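Local atomic coordinates of cation efflux system protein CusF (Escherichia coli, PDB entry 3E6Z), a protein that binds one copper ion per polypeptide in the periplasm and serves as the metallochaperone of the Cus efflux system, which confers resistance to copper and silver. Residues 64-68 against 69-73. The protein carries 1 engineered substitution. Residues are numbered along the deposited sequence; the frame is centred on the assembly and turned at random.
Sequences FVQQG and NLSLL
Q66 and S71, a non-hydrogen-bonded pair of neighbouring antiparallel strands, illustrate how a side-chain amide can add a link at a pair whose backbones do not bond to each other. From CB, which stands 4.1 Å from L70 O, the Q66 chain leaves with CG anti to the backbone N (chi1 -161°) and 3.7 Å from L70 O; the bend at chi2 (65°) then brings CD to 3.1 Å from that same oxygen. At the tip the amide divides its work. OE1 accepts a 2.6 Å hydrogen bond from S71 OG, while NE2 reaches to the turn, donating to G68 O (2.9 Å), which lies near the amide plane, and weakly to a water that donates to N69 O. In this conformer, one of two modelled for Q66, bonds at both ends hold the amide's rotation. The hairpin joins strands 59-67 and 70-78 of the CusF OB-fold barrel through a type II' turn from Q67 to L70, with G68 at positive phi. Q67 N meets L70 O almost straight (175°), whereas L70 N approaches Q67 O from above the carbonyl plane. On the face of Q66 and S71, F64 CD2 touches S71 CB at 3.8 Å; the F64 ring packs edge-to-face with F43, and the F64 side chain comes within about 6 Å of the bound copper ion (nearest atoms). On the opposite face, V65 CG2 meets L72 CB at 3.9 Å, and L72 CD1 touches the Q67 amide at OE1, the two side chains crossing at a slant.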
ATOM      1  N   PHE A  64       0.222  -2.423  -4.828  1.00  8.97           N
ATOM      2  CA  PHE A  64       1.644  -2.007  -4.825  1.00  8.57           C
ATOM      3  C   PHE A  64       2.465  -3.141  -5.441  1.00  8.78           C
ATOM      4  O   PHE A  64       2.061  -4.269  -5.623  1.00  9.39           O
ATOM      5  CB  PHE A  64       2.089  -1.722  -3.338  1.00  9.58           C
ATOM      6  CG  PHE A  64       2.032  -2.932  -2.420  1.00  9.46           C
ATOM      7  CD1 PHE A  64       0.804  -3.266  -1.785  1.00 10.56           C
ATOM      8  CD2 PHE A  64       3.126  -3.754  -2.171  1.00 10.67           C
ATOM      9  CE1 PHE A  64       0.730  -4.311  -0.881  1.00 11.23           C
ATOM     10  CE2 PHE A  64       3.011  -4.810  -1.290  1.00 11.74           C
ATOM     11  CZ  PHE A  64       1.831  -5.060  -0.654  1.00 11.80           C
ATOM     12  N   VAL A  65       3.700  -2.703  -5.794  1.00  8.47           N
ATOM     13  CA  VAL A  65       4.694  -3.629  -6.340  1.00  9.11           C
ATOM     14  C   VAL A  65       5.941  -3.570  -5.441  1.00  9.31           C
ATOM     15  O   VAL A  65       6.375  -2.501  -5.001  1.00 10.97           O
ATOM     16  CB  VAL A  65       5.044  -3.321  -7.827  1.00 10.20           C
ATOM     17  CG1 VAL A  65       3.773  -3.491  -8.626  1.00 11.55           C
ATOM     18  CG2 VAL A  65       5.522  -2.154  -7.990  1.00 11.47           C
ATOM     19  N   GLN A  66       6.504  -4.735  -5.197  1.00  9.33           N
ATOM     20  CA  GLN A  66       7.761  -4.746  -4.347  0.75  9.69           C
ATOM     21  C   GLN A  66       8.946  -4.556  -5.254  1.00 10.15           C
ATOM     22  O   GLN A  66       9.047  -5.155  -6.378  1.00 11.51           O
ATOM     23  CB  GLN A  66       7.879  -6.084  -3.596  0.75 11.30           C
ATOM     24  CG  GLN A  66       8.815  -6.026  -2.422  0.75 11.81           C
ATOM     25  CD  GLN A  66       8.306  -5.080  -1.313  0.75 12.06           C
ATOM     26  OE1 GLN A  66       7.091  -4.822  -1.141  0.75 11.44           O
ATOM     27  NE2 GLN A  66       9.283  -4.628  -0.483  0.75 11.94           N
ATOM     28  N   GLN A  67       9.833  -3.666  -4.817  1.00  9.76           N
ATOM     29  CA  GLN A  67      11.110  -3.381  -5.538  1.00 10.18           C
ATOM     30  C   GLN A  67      12.197  -3.384  -4.451  1.00  9.95           C
ATOM     31  O   GLN A  67      12.449  -2.361  -3.810  1.00  9.91           O
ATOM     32  CB  GLN A  67      11.028  -2.083  -6.292  1.00 11.33           C
ATOM     33  CG  GLN A  67      12.292  -1.840  -7.098  1.00 12.50           C
ATOM     34  CD  GLN A  67      12.232  -0.566  -7.814  1.00 14.00           C
ATOM     35  OE1 GLN A  67      11.708  -0.447  -8.937  1.00 14.87           O
ATOM     36  NE2 GLN A  67      12.746   0.451  -7.194  1.00 16.29           N
ATOM     37  N   GLY A  68      12.766  -4.541  -4.211  1.00 10.70           N
ATOM     38  CA  GLY A  68      13.729  -4.653  -3.099  1.00 10.12           C
ATOM     39  C   GLY A  68      12.998  -4.348  -1.776  1.00 10.19           C
ATOM     40  O   GLY A  68      12.005  -4.969  -1.405  1.00 10.97           O
ATOM     41  N   ASN A  69      13.569  -3.410  -1.052  1.00 10.22           N
ATOM     42  CA  ASN A  69      13.015  -2.977   0.241  1.00  9.95           C
ATOM     43  C   ASN A  69      11.794  -2.007   0.087  1.00 10.60           C
ATOM     44  O   ASN A  69      11.200  -1.717   1.093  1.00 12.62           O
ATOM     45  CB  ASN A  69      14.091  -2.239   1.025  1.00  9.87           C
ATOM     46  CG  ASN A  69      15.263  -3.168   1.388  1.00 10.88           C
ATOM     47  OD1 ASN A  69      16.391  -3.046   0.707  1.00 12.28           O
ATOM     48  ND2 ASN A  69      15.083  -4.026   2.245  1.00 10.32           N
ATOM     49  N   LEU A  70      11.557  -1.521  -1.091  1.00  9.37           N
ATOM     50  CA  LEU A  70      10.433  -0.580  -1.307  1.00  8.96           C
ATOM     51  C   LEU A  70       9.175  -1.328  -1.711  1.00  9.32           C
ATOM     52  O   LEU A  70       9.147  -2.320  -2.452  1.00  9.42           O
ATOM     53  CB  LEU A  70      10.740   0.366  -2.409  1.00  9.84           C
ATOM     54  CG  LEU A  70      11.984   1.289  -2.130  1.00 10.25           C
ATOM     55  CD1 LEU A  70      12.271   2.127  -3.353  1.00 12.49           C
ATOM     56  CD2 LEU A  70      11.747   2.142  -0.866  1.00 11.94           C
ATOM     57  N   SER A  71       8.005  -0.756  -1.237  1.00  8.89           N
ATOM     58  CA  SER A  71       6.694  -1.179  -1.741  1.00  8.60           C
ATOM     59  C   SER A  71       6.119   0.046  -2.459  1.00  8.37           C
ATOM     60  O   SER A  71       5.731   1.033  -1.809  1.00  8.91           O
ATOM     61  CB  SER A  71       5.796  -1.629  -0.554  1.00  8.93           C
ATOM     62  OG  SER A  71       6.331  -2.670   0.158  1.00 10.78           O
ATOM     63  N   LEU A  72       6.186   0.009  -3.792  1.00  8.58           N
ATOM     64  CA  LEU A  72       5.808   1.161  -4.602  1.00  9.00           C
ATOM     65  C   LEU A  72       4.305   1.124  -4.899  1.00  9.02           C
ATOM     66  O   LEU A  72       3.778   0.144  -5.406  1.00  9.06           O
ATOM     67  CB  LEU A  72       6.522   1.074  -5.968  1.00  9.59           C
ATOM     68  CG  LEU A  72       8.061   0.984  -5.853  1.00  9.93           C
ATOM     69  CD1 LEU A  72       8.611   0.975  -7.334  1.00 10.90           C
ATOM     70  CD2 LEU A  72       8.652   2.213  -5.078  1.00 10.68           C
ATOM     71  N   LEU A  73       3.611   2.236  -4.532  1.00  8.98           N
ATOM     72  CA  LEU A  73       2.140   2.232  -4.780  1.00  8.61           C
ATOM     73  C   LEU A  73       1.802   2.386  -6.201  1.00  8.58           C
ATOM     74  O   LEU A  73       2.250   3.319  -6.911  1.00  8.71           O
ATOM     75  CB  LEU A  73       1.535   3.388  -3.967  1.00  8.52           C
ATOM     76  CG  LEU A  73       1.520   3.184  -2.464  1.00  9.06           C
ATOM     77  CD1 LEU A  73       1.284   4.518  -1.752  1.00 10.24           C
ATOM     78  CD2 LEU A  73       0.510   2.122  -2.064  1.00  9.75           C
TER
HETATM   79  O   HOH W   1       9.233  -2.997   2.545  1.00 19.41           O